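Long-range contacts in obscurin (Homo sapiens, PDB 4C4K), which is a giant muscle protein with probable serine/threonine kinase and RhoGEF activities, and here meets another protein through its first immunoglobulin domain: residues F7-K12 / S25-G30; P11-V16 / A88-Q93; P34-E39 / D58-T63; G48-L53 / L62-L67. One frame throughout, in Å; residues are numbered along the deposited sequence.

All four contacts belong to one I-set immunoglobulin domain, a sandwich of two antiparallel sheets. Interactions 1 and 4 lie within one sheet, joining strand 3-14 to 22-31 and strand 51-56 to 59-64, with centres about 19 Å apart on opposite sides of the chain's centre. Interaction 3 crosses the core from strand 35-40 to 59-64, the strand it shares with interaction 4. Interaction 2 sets strand 3-14 beside 84-92; interactions 3 and 4 are nested inside the long loop it closes. Interactions 1 and 2 share Pro11 and Lys12. Interactions 1 and 4 thus hold neighbouring strands of one sheet together, while 2 and 3 join that sheet to the other.

Interaction 1: F7-K12 / S25-G30; sequences FLTRPK and SCQIVG
Phe7 faces Ile28 as an antiparallel non-hydrogen-bonded pair and Lys12 faces Ser25 as a hydrogen-bonded one; the register slips by two residues between them, so segments 7-12 and 25-30 meet in two separate ladders with an irregular stretch from Leu8 to Pro11 between. Lys12 N reaches Ser25 O at 2.9 Å, and Ser25 N returns a bond to Lys12 O at 3.0 Å. Leu8 N also donates to Gln27 O, at 2.9 Å, but this bond is more bent (140° at the hydrogen). On the inward face Phe7 and Ile28 run side by side, pointing the same way. Cys26, with SG turned between its own backbone N and carbonyl carbon (chi1 53°), brings the sulfur in plane to the edge of the Phe7 ring, 3.6 Å from CE1: a sulfur-aromatic contact. On the outer face Gln27 runs out as an extended chain and crosses Leu8 at a slant, Leu8 CD1 lying 3.8 Å from Gln27 CD. The same Leu8 CD1 touches Val29 CG1 at 3.7 Å, the two side chains crossing at about a right angle. Thr9 OG1 rests 3.5 Å from Gln27 CB, while the Gln27 amide reaches on to Asp58 OD1 in a weak bond. An alanine at Gln27 is likely to leave Leu8 without much of the surface it lies against and Asp58 without that amide partner. Strand 22-31 continues the sheet to strand 59-64, while Phe7 and Ile28 both reach Cys77 of strand 73-80 in the opposing sheet, and Phe7 also touches Ala86 and Ala88 of strand 84-92.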
# COMPACT_ATOMS: atom_id res chain seq x y z
N PHE A 7 1.18 8.22 -2.93
CA PHE A 7 2.52 7.74 -2.59
C PHE A 7 3.41 8.00 -3.82
O PHE A 7 3.16 7.43 -4.88
CB PHE A 7 2.50 6.25 -2.28
CG PHE A 7 1.91 5.91 -0.93
CD1 PHE A 7 2.72 5.84 0.20
CD2 PHE A 7 0.56 5.63 -0.79
CE1 PHE A 7 2.19 5.49 1.44
CE2 PHE A 7 0.02 5.31 0.46
CZ PHE A 7 0.83 5.26 1.57
N LEU A 8 4.36 8.93 -3.70
CA LEU A 8 5.31 9.23 -4.77
C LEU A 8 6.28 8.04 -4.95
O LEU A 8 6.67 7.74 -6.08
CB LEU A 8 6.11 10.51 -4.45
CG LEU A 8 5.42 11.87 -4.66
CD1 LEU A 8 6.24 12.98 -4.04
CD2 LEU A 8 5.21 12.18 -6.11
N THR A 9 6.67 7.35 -3.85
CA THR A 9 7.56 6.18 -3.91
C THR A 9 7.01 5.00 -3.09
O THR A 9 6.26 5.20 -2.15
CB THR A 9 9.02 6.53 -3.51
OG1 THR A 9 9.04 7.13 -2.22
CG2 THR A 9 9.73 7.40 -4.53
N ARG A 10 7.40 3.78 -3.42
CA ARG A 10 6.98 2.58 -2.71
C ARG A 10 7.37 2.64 -1.21
O ARG A 10 8.46 3.14 -0.90
CB ARG A 10 7.56 1.32 -3.38
CG ARG A 10 9.04 1.36 -3.74
CD ARG A 10 9.70 -0.01 -3.62
NE ARG A 10 9.42 -0.63 -2.32
CZ ARG A 10 9.60 -1.91 -2.03
NH1 ARG A 10 10.07 -2.75 -2.94
NH2 ARG A 10 9.29 -2.37 -0.82
N PRO A 11 6.50 2.17 -0.27
CA PRO A 11 6.92 2.17 1.15
C PRO A 11 8.08 1.20 1.29
O PRO A 11 8.13 0.19 0.58
CB PRO A 11 5.68 1.68 1.90
CG PRO A 11 4.89 0.91 0.87
CD PRO A 11 5.19 1.52 -0.46
N LYS A 12 9.06 1.55 2.10
CA LYS A 12 10.23 0.69 2.20
C LYS A 12 10.56 0.35 3.63
O LYS A 12 10.46 1.22 4.49
CB LYS A 12 11.43 1.38 1.54
CG LYS A 12 11.32 1.57 0.03
CD LYS A 12 12.30 2.60 -0.50
CE LYS A 12 12.11 2.80 -1.98
NZ LYS A 12 12.45 4.19 -2.40
N SER A 25 9.78 3.84 5.75
CA SER A 25 9.54 5.19 5.25
C SER A 25 8.86 5.21 3.90
O SER A 25 8.92 4.23 3.14
CB SER A 25 10.85 5.98 5.16
OG SER A 25 11.66 5.43 4.14
N CYS A 26 8.21 6.34 3.60
CA CYS A 26 7.59 6.62 2.31
C CYS A 26 7.37 8.10 2.10
O CYS A 26 7.35 8.88 3.05
CB CYS A 26 6.30 5.83 2.11
SG CYS A 26 5.14 6.02 3.46
N GLN A 27 7.22 8.48 0.85
CA GLN A 27 7.02 9.84 0.42
C GLN A 27 5.58 9.97 -0.02
O GLN A 27 5.13 9.22 -0.89
CB GLN A 27 7.98 10.16 -0.71
CG GLN A 27 8.05 11.65 -0.99
CD GLN A 27 9.19 12.02 -1.89
OE1 GLN A 27 9.75 11.18 -2.61
NE2 GLN A 27 9.54 13.28 -1.87
N ILE A 28 4.85 10.88 0.63
CA ILE A 28 3.41 11.08 0.40
C ILE A 28 3.09 12.56 0.17
O ILE A 28 3.54 13.40 0.95
CB ILE A 28 2.59 10.54 1.62
CG1 ILE A 28 2.88 9.05 1.96
CG2 ILE A 28 1.09 10.77 1.42
CD1 ILE A 28 2.56 8.63 3.40
N VAL A 29 2.23 12.87 -0.82
CA VAL A 29 1.79 14.24 -1.11
C VAL A 29 0.27 14.27 -1.19
O VAL A 29 -0.35 13.24 -1.45
CB VAL A 29 2.44 14.87 -2.39
CG1 VAL A 29 3.93 15.16 -2.19
CG2 VAL A 29 2.19 14.02 -3.64
N GLY A 30 -0.31 15.45 -0.96
CA GLY A 30 -1.74 15.67 -1.00
C GLY A 30 -2.06 17.10 -0.65
O GLY A 30 -1.24 17.78 -0.03

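Interaction 2: P11-V16 / A88-Q93. With EDO (1,2-ethanediol), chain C; EDO (1,2-ethanediol), chain H.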
# COMPACT_ATOMS: atom_id res chain seq x y z
N PRO A 11 6.50 2.17 -0.27
CA PRO A 11 6.92 2.17 1.15
C PRO A 11 8.08 1.20 1.29
O PRO A 11 8.13 0.19 0.58
CB PRO A 11 5.68 1.68 1.90
CG PRO A 11 4.89 0.91 0.87
CD PRO A 11 5.19 1.52 -0.46
N LYS A 12 9.06 1.55 2.10
CA LYS A 12 10.23 0.69 2.20
C LYS A 12 10.56 0.35 3.63
O LYS A 12 10.46 1.22 4.49
CB LYS A 12 11.43 1.38 1.54
CG LYS A 12 11.32 1.57 0.03
CD LYS A 12 12.30 2.60 -0.50
CE LYS A 12 12.11 2.80 -1.98
NZ LYS A 12 12.45 4.19 -2.40
N ALA A 13 11.01 -0.89 3.89
CA ALA A 13 11.43 -1.32 5.21
C ALA A 13 12.93 -1.61 5.19
O ALA A 13 13.39 -2.44 4.40
CB ALA A 13 10.65 -2.54 5.67
N PHE A 14 13.69 -0.90 6.01
CA PHE A 14 15.14 -1.01 6.05
C PHE A 14 15.60 -1.71 7.32
O PHE A 14 15.22 -1.32 8.41
CB PHE A 14 15.80 0.39 5.97
CG PHE A 14 15.45 1.19 4.73
CD1 PHE A 14 14.34 2.02 4.71
CD2 PHE A 14 16.24 1.12 3.59
CE1 PHE A 14 14.01 2.75 3.57
CE2 PHE A 14 15.93 1.87 2.45
CZ PHE A 14 14.80 2.67 2.45
N VAL A 15 16.47 -2.72 7.16
CA VAL A 15 17.09 -3.45 8.26
C VAL A 15 18.45 -4.01 7.77
O VAL A 15 18.61 -4.30 6.59
CB VAL A 15 16.14 -4.49 8.94
CG1 VAL A 15 15.87 -5.71 8.06
CG2 VAL A 15 16.66 -4.92 10.33
N VAL A 16 19.43 -4.06 8.66
CA VAL A 16 20.76 -4.63 8.39
C VAL A 16 20.66 -6.11 8.81
O VAL A 16 19.95 -6.40 9.78
CB VAL A 16 21.82 -3.85 9.24
CG1 VAL A 16 23.21 -4.43 9.10
CG2 VAL A 16 21.85 -2.37 8.83
N ALA A 88 -0.74 1.77 1.45
CA ALA A 88 0.39 1.00 0.90
C ALA A 88 0.98 0.22 2.05
O ALA A 88 1.17 0.76 3.12
CB ALA A 88 1.45 1.93 0.29
N ALA A 89 1.24 -1.07 1.83
CA ALA A 89 1.75 -1.92 2.89
C ALA A 89 3.18 -2.33 2.62
O ALA A 89 3.67 -2.22 1.50
CB ALA A 89 0.85 -3.14 3.05
N VAL A 90 3.86 -2.75 3.67
CA VAL A 90 5.24 -3.23 3.61
C VAL A 90 5.39 -4.29 4.70
O VAL A 90 4.78 -4.17 5.77
CB VAL A 90 6.27 -2.05 3.75
CG1 VAL A 90 6.25 -1.43 5.15
CG2 VAL A 90 7.69 -2.49 3.35
N GLY A 91 6.15 -5.33 4.40
CA GLY A 91 6.42 -6.44 5.31
C GLY A 91 7.74 -6.25 6.03
O GLY A 91 8.68 -5.63 5.52
N LEU A 92 7.79 -6.77 7.25
CA LEU A 92 8.98 -6.78 8.09
C LEU A 92 9.08 -8.17 8.66
O LEU A 92 8.10 -8.69 9.20
CB LEU A 92 8.89 -5.73 9.23
CG LEU A 92 10.11 -5.67 10.20
CD1 LEU A 92 11.32 -5.03 9.53
CD2 LEU A 92 9.79 -4.90 11.46
N GLN A 93 10.23 -8.80 8.46
CA GLN A 93 10.52 -10.11 9.02
C GLN A 93 11.71 -9.96 9.92
O GLN A 93 12.77 -9.51 9.48
CB GLN A 93 10.77 -11.17 7.93
CG GLN A 93 11.10 -12.58 8.46
CD GLN A 93 9.97 -13.23 9.25
OE1 GLN A 93 9.01 -13.77 8.68
NE2 GLN A 93 10.08 -13.22 10.57
C1 EDO C . 11.93 -3.08 1.32
O1 EDO C . 10.65 -3.39 1.84
C2 EDO C . 12.94 -4.19 1.72
O2 EDO C . 12.52 -5.42 1.18
C1 EDO H . 17.62 -8.86 10.47
O1 EDO H . 17.96 -7.88 11.43
C2 EDO H . 16.16 -9.27 10.71
O2 EDO H . 16.00 -9.63 12.08
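Pro11 wedges its ring against strand 88-92 where the contact is tight: its CG lies 3.6 Å from Ala88 CB and 3.4 Å from Ala89 O. Val90 comes next along. With CG2 anti to the backbone N (chi1 68° for CG1), it extends that methyl under the Lys12-Ala13 peptide, 3.7 Å from Ala13 N. Ala13 in turn sets its CB 3.8 Å from Val90 CG2 and 3.7 Å from Gly91 O, so small side chains and backbone carbonyls fill this half. Beside them a 1,2-ethanediol, probably from the crystallisation liquor, takes a weak bond from Ala13 N and touches Val90 CG2. Further on the two chains part: Val15 makes no contact with segment 88-93, and a second diol lies by Val15 and Val16 O. Strand 88-92 has a second partner: Ala88 pairs in a parallel ladder with a strand of another protein chain, and Gly91 N donates to an acidic side chain there. Strands 12-14 and 88-92 run nearly parallel, 23° apart, with axes 6.8 Å from each other; this is the placing of the A' and G strands in an I-set immunoglobulin domain, but here side chains bridge the gap in place of backbone hydrogen bonds.

Interaction 3: P34-E39 / D58-T63; sequences PQVSWE and DLYRLT. With EDO (1,2-ethanediol), chain G; EDO (1,2-ethanediol), chain F.
Val36 lays its CG2 methyl over one face of the Tyr60 ring, and Leu62 sets its CB methylene over the Trp38 indole, so that aliphatic and aromatic groups alternate between strands 35-39 and 59-63. Val36 CG2 stands 3.6 Å from the centroid of the Tyr60 ring, 16° off its normal, a CH-pi contact. Leu62 CB sits 3.8 Å from the centroid of the five-membered ring of Trp38, almost straight above it at 8°, and Leu62 CD2 adds a touch to Trp38 CG; these two side chains slide past each other in opposite directions. Tyr60, its CG anti to the carbonyl carbon (chi1 -60°), leans back toward Pro34, where a water donates a hydrogen bond to Pro34 O at 2.6 Å and is weakly bonded to Tyr60 OH. The indole N-H is served from the edge: Trp38 NE1 donates to O2 of a 1,2-ethanediol at 2.9 Å, and that O2 passes a bond on to Arg61 O at 2.8 Å. Trp38 and Val36 also reach Cys77 of strand 73-80, with Leu53 against both Trp38 and Leu62: the tryptophan-cysteine core of an immunoglobulin sandwich. The strands belong to facing sheets and meet through CH-pi and aliphatic contacts, with no direct hydrogen bond between them: Arg61 O lies 4.2 Å from Trp38 NE1, and the diol links the two.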
# COMPACT_ATOMS: atom_id res chain seq x y z
N PRO A 34 -1.84 15.53 4.05
CA PRO A 34 -2.58 14.43 4.67
C PRO A 34 -2.09 14.05 6.06
O PRO A 34 -0.91 14.21 6.35
CB PRO A 34 -2.36 13.25 3.71
CG PRO A 34 -1.07 13.57 3.00
CD PRO A 34 -1.01 15.07 2.91
N GLN A 35 -3.01 13.52 6.88
CA GLN A 35 -2.74 12.95 8.18
C GLN A 35 -2.23 11.54 7.85
O GLN A 35 -2.89 10.79 7.12
CB GLN A 35 -4.06 12.87 8.98
CG GLN A 35 -3.92 12.36 10.42
CD GLN A 35 -5.24 12.33 11.16
OE1 GLN A 35 -6.08 13.23 11.04
NE2 GLN A 35 -5.42 11.32 11.99
N VAL A 36 -1.04 11.20 8.34
CA VAL A 36 -0.43 9.90 8.05
C VAL A 36 -0.32 9.04 9.30
O VAL A 36 0.13 9.52 10.33
CB VAL A 36 0.93 10.05 7.30
CG1 VAL A 36 1.65 8.72 7.11
CG2 VAL A 36 0.76 10.80 5.98
N SER A 37 -0.70 7.78 9.19
CA SER A 37 -0.64 6.85 10.32
C SER A 37 -0.21 5.46 9.82
O SER A 37 -0.35 5.16 8.64
CB SER A 37 -1.99 6.78 11.04
OG SER A 37 -2.98 6.29 10.15
N TRP A 38 0.25 4.62 10.74
CA TRP A 38 0.71 3.27 10.46
C TRP A 38 -0.17 2.28 11.21
O TRP A 38 -0.56 2.54 12.35
CB TRP A 38 2.19 3.10 10.87
CG TRP A 38 3.14 3.97 10.09
CD1 TRP A 38 3.45 5.27 10.34
CD2 TRP A 38 3.88 3.60 8.91
NE1 TRP A 38 4.35 5.73 9.40
CE2 TRP A 38 4.63 4.73 8.52
CE3 TRP A 38 4.00 2.41 8.18
CZ2 TRP A 38 5.50 4.70 7.42
CZ3 TRP A 38 4.84 2.39 7.07
CH2 TRP A 38 5.59 3.52 6.71
N GLU A 39 -0.48 1.15 10.58
CA GLU A 39 -1.29 0.11 11.21
C GLU A 39 -0.63 -1.23 11.06
O GLU A 39 -0.03 -1.52 10.03
CB GLU A 39 -2.72 0.06 10.59
CG GLU A 39 -3.56 1.28 10.93
CD GLU A 39 -4.84 1.48 10.15
OE1 GLU A 39 -5.35 0.50 9.55
OE2 GLU A 39 -5.36 2.62 10.15
N ASP A 58 7.39 15.93 2.93
CA ASP A 58 6.55 14.84 2.39
C ASP A 58 7.09 13.42 2.75
O ASP A 58 6.58 12.43 2.22
CB ASP A 58 6.41 14.99 0.86
CG ASP A 58 7.73 15.05 0.08
OD1 ASP A 58 8.77 14.59 0.62
OD2 ASP A 58 7.71 15.49 -1.09
N LEU A 59 8.14 13.31 3.58
CA LEU A 59 8.70 12.00 3.92
C LEU A 59 8.26 11.67 5.35
O LEU A 59 8.38 12.51 6.25
CB LEU A 59 10.24 11.97 3.69
CG LEU A 59 11.05 10.65 3.97
CD1 LEU A 59 10.65 9.50 3.03
CD2 LEU A 59 12.56 10.88 3.79
N TYR A 60 7.66 10.49 5.51
CA TYR A 60 7.08 9.98 6.77
C TYR A 60 7.78 8.70 7.19
O TYR A 60 8.00 7.81 6.37
CB TYR A 60 5.57 9.73 6.61
CG TYR A 60 4.82 10.99 6.25
CD1 TYR A 60 4.79 11.46 4.94
CD2 TYR A 60 4.14 11.72 7.22
CE1 TYR A 60 4.08 12.61 4.59
CE2 TYR A 60 3.43 12.88 6.89
CZ TYR A 60 3.42 13.33 5.57
OH TYR A 60 2.73 14.46 5.23
N ARG A 61 8.10 8.60 8.47
CA ARG A 61 8.88 7.50 9.01
C ARG A 61 8.27 6.85 10.25
O ARG A 61 7.69 7.51 11.12
CB ARG A 61 10.29 8.04 9.33
CG ARG A 61 11.35 7.01 9.76
CD ARG A 61 12.76 7.62 9.83
NE ARG A 61 13.08 8.29 8.56
CZ ARG A 61 13.45 7.66 7.45
NH1 ARG A 61 13.67 6.35 7.45
NH2 ARG A 61 13.66 8.35 6.33
N LEU A 62 8.43 5.52 10.32
CA LEU A 62 8.19 4.66 11.45
C LEU A 62 9.49 3.91 11.74
O LEU A 62 9.89 3.07 10.94
CB LEU A 62 7.03 3.67 11.23
CG LEU A 62 6.83 2.61 12.37
CD1 LEU A 62 6.67 3.30 13.76
CD2 LEU A 62 5.66 1.70 12.06
N THR A 63 10.14 4.21 12.88
CA THR A 63 11.36 3.49 13.26
C THR A 63 11.00 2.56 14.40
O THR A 63 10.33 2.98 15.33
CB THR A 63 12.49 4.46 13.67
OG1 THR A 63 12.81 5.26 12.53
CG2 THR A 63 13.75 3.73 14.15
C1 EDO G . 11.55 11.81 8.89
O1 EDO G . 12.33 10.92 9.66
C2 EDO G . 11.60 11.26 7.47
O2 EDO G . 12.96 11.13 7.06
C1 EDO F . 4.48 10.47 11.03
O1 EDO F . 3.33 11.27 11.14
C2 EDO F . 4.08 9.15 10.34
O2 EDO F . 5.24 8.36 10.20
O HOH W 1 0.82 15.28 7.95

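Interaction 4: G48-L53 / L62-L67. With EDO (1,2-ethanediol), chain I.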
# COMPACT_ATOMS: atom_id res chain seq x y z
N GLY A 48 6.02 5.40 21.18
CA GLY A 48 6.44 4.99 22.52
C GLY A 48 7.92 4.75 22.56
O GLY A 48 8.64 5.20 21.67
N ALA A 49 8.39 4.02 23.56
CA ALA A 49 9.82 3.77 23.72
C ALA A 49 10.45 3.05 22.50
O ALA A 49 11.57 3.35 22.10
CB ALA A 49 10.06 2.99 24.99
N ARG A 50 9.71 2.12 21.89
CA ARG A 50 10.26 1.35 20.78
C ARG A 50 9.74 1.75 19.41
O ARG A 50 10.31 1.31 18.42
CB ARG A 50 10.01 -0.15 20.99
CG ARG A 50 10.59 -0.76 22.26
CD ARG A 50 10.76 -2.26 22.11
NE ARG A 50 9.53 -2.96 21.74
CZ ARG A 50 9.31 -3.54 20.56
NH1 ARG A 50 10.23 -3.48 19.60
NH2 ARG A 50 8.18 -4.17 20.32
N PHE A 51 8.66 2.55 19.32
CA PHE A 51 8.04 2.96 18.06
C PHE A 51 8.15 4.45 17.93
O PHE A 51 7.60 5.19 18.75
CB PHE A 51 6.57 2.49 18.00
CG PHE A 51 6.48 0.98 17.96
CD1 PHE A 51 6.48 0.23 19.13
CD2 PHE A 51 6.41 0.31 16.75
CE1 PHE A 51 6.46 -1.17 19.09
CE2 PHE A 51 6.36 -1.09 16.70
CZ PHE A 51 6.39 -1.82 17.87
N ARG A 52 8.91 4.90 16.92
CA ARG A 52 9.15 6.33 16.72
C ARG A 52 8.59 6.81 15.40
O ARG A 52 8.96 6.29 14.37
CB ARG A 52 10.65 6.65 16.82
CG ARG A 52 11.33 5.99 18.00
CD ARG A 52 10.81 6.53 19.32
NE ARG A 52 11.59 6.04 20.45
CZ ARG A 52 12.83 6.41 20.72
NH1 ARG A 52 13.47 7.27 19.94
NH2 ARG A 52 13.46 5.92 21.78
N LEU A 53 7.73 7.80 15.46
CA LEU A 53 7.09 8.38 14.28
C LEU A 53 7.64 9.76 14.02
O LEU A 53 7.83 10.54 14.96
CB LEU A 53 5.57 8.43 14.48
CG LEU A 53 4.88 7.08 14.61
CD1 LEU A 53 3.59 7.23 15.39
CD2 LEU A 53 4.57 6.52 13.26
N LEU A 62 8.43 5.52 10.32
CA LEU A 62 8.19 4.66 11.45
C LEU A 62 9.49 3.91 11.74
O LEU A 62 9.89 3.07 10.94
CB LEU A 62 7.03 3.67 11.23
CG LEU A 62 6.83 2.61 12.37
CD1 LEU A 62 6.67 3.30 13.76
CD2 LEU A 62 5.66 1.70 12.06
N THR A 63 10.14 4.21 12.88
CA THR A 63 11.36 3.49 13.26
C THR A 63 11.00 2.56 14.40
O THR A 63 10.33 2.98 15.33
CB THR A 63 12.49 4.46 13.67
OG1 THR A 63 12.81 5.26 12.53
CG2 THR A 63 13.75 3.73 14.15
N ILE A 64 11.44 1.32 14.33
CA ILE A 64 11.18 0.32 15.39
C ILE A 64 12.50 -0.02 16.03
O ILE A 64 13.39 -0.50 15.33
CB ILE A 64 10.42 -0.93 14.85
CG1 ILE A 64 9.17 -0.48 14.05
CG2 ILE A 64 10.04 -1.89 16.00
CD1 ILE A 64 8.48 -1.58 13.16
N LEU A 65 12.61 0.19 17.36
CA LEU A 65 13.83 -0.06 18.08
C LEU A 65 13.75 -1.36 18.84
O LEU A 65 12.66 -1.77 19.25
CB LEU A 65 14.12 1.09 19.04
CG LEU A 65 14.26 2.51 18.44
CD1 LEU A 65 14.62 3.52 19.54
CD2 LEU A 65 15.37 2.56 17.37
N ASP A 66 14.89 -2.02 19.03
CA ASP A 66 14.99 -3.25 19.80
C ASP A 66 14.00 -4.31 19.34
O ASP A 66 13.19 -4.80 20.13
CB ASP A 66 14.85 -2.95 21.31
CG ASP A 66 15.57 -3.95 22.19
OD1 ASP A 66 16.42 -4.71 21.66
OD2 ASP A 66 15.29 -3.96 23.42
N LEU A 67 14.02 -4.62 18.04
CA LEU A 67 13.13 -5.58 17.37
C LEU A 67 12.89 -6.86 18.15
O LEU A 67 13.83 -7.46 18.65
CB LEU A 67 13.68 -5.96 15.99
CG LEU A 67 13.73 -4.86 14.94
CD1 LEU A 67 14.58 -5.31 13.78
CD2 LEU A 67 12.32 -4.46 14.48
C1 EDO I . 6.71 -0.80 22.87
O1 EDO I . 6.87 -1.67 23.99
C2 EDO I . 7.00 0.66 23.32
O2 EDO I . 6.87 1.55 22.21
O HOH W 2 11.51 7.62 13.06
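Arg50, with CG anti to the carbonyl carbon (chi1 -59°) and the chain bent at chi3 (-56°), swings its guanidinium along segment 62-67 so that NH1 donates to Leu65 O at 3.0 Å, close to the guanidinium plane. Phe51 CE1 lies over one face of that group. Across the strands Phe51 meets Ile64 obliquely, its CE2 3.8 Å from Ile64 CG2, and Leu53 CD2 touches Leu62 CD1 at 3.9 Å. On the other face Arg52 sets its guanidinium over Leu65 CD1, though this stacking is uncertain because the arginine has a second conformer. The backbone makes a regular antiparallel ladder: Arg52 N to Thr63 O, 2.9 Å, and Thr63 N to Arg52 O, 2.8 Å, continued by Leu65 N to Arg50 O, 2.8 Å. Arg50 NH1 also forms a salt bridge with Asp71, and replacing this arginine with a leucine would probably leave the Asp71 carboxylate without that charged mate and Leu65 O without its side-chain donor. The pair is the hairpin of strands 51-56 and 59-64 at the edge of one sheet; its inward residues Leu62 and Ile64 pack on Tyr75 of strand 73-80, and strand 22-31 flanks it through Leu24 and Ala22.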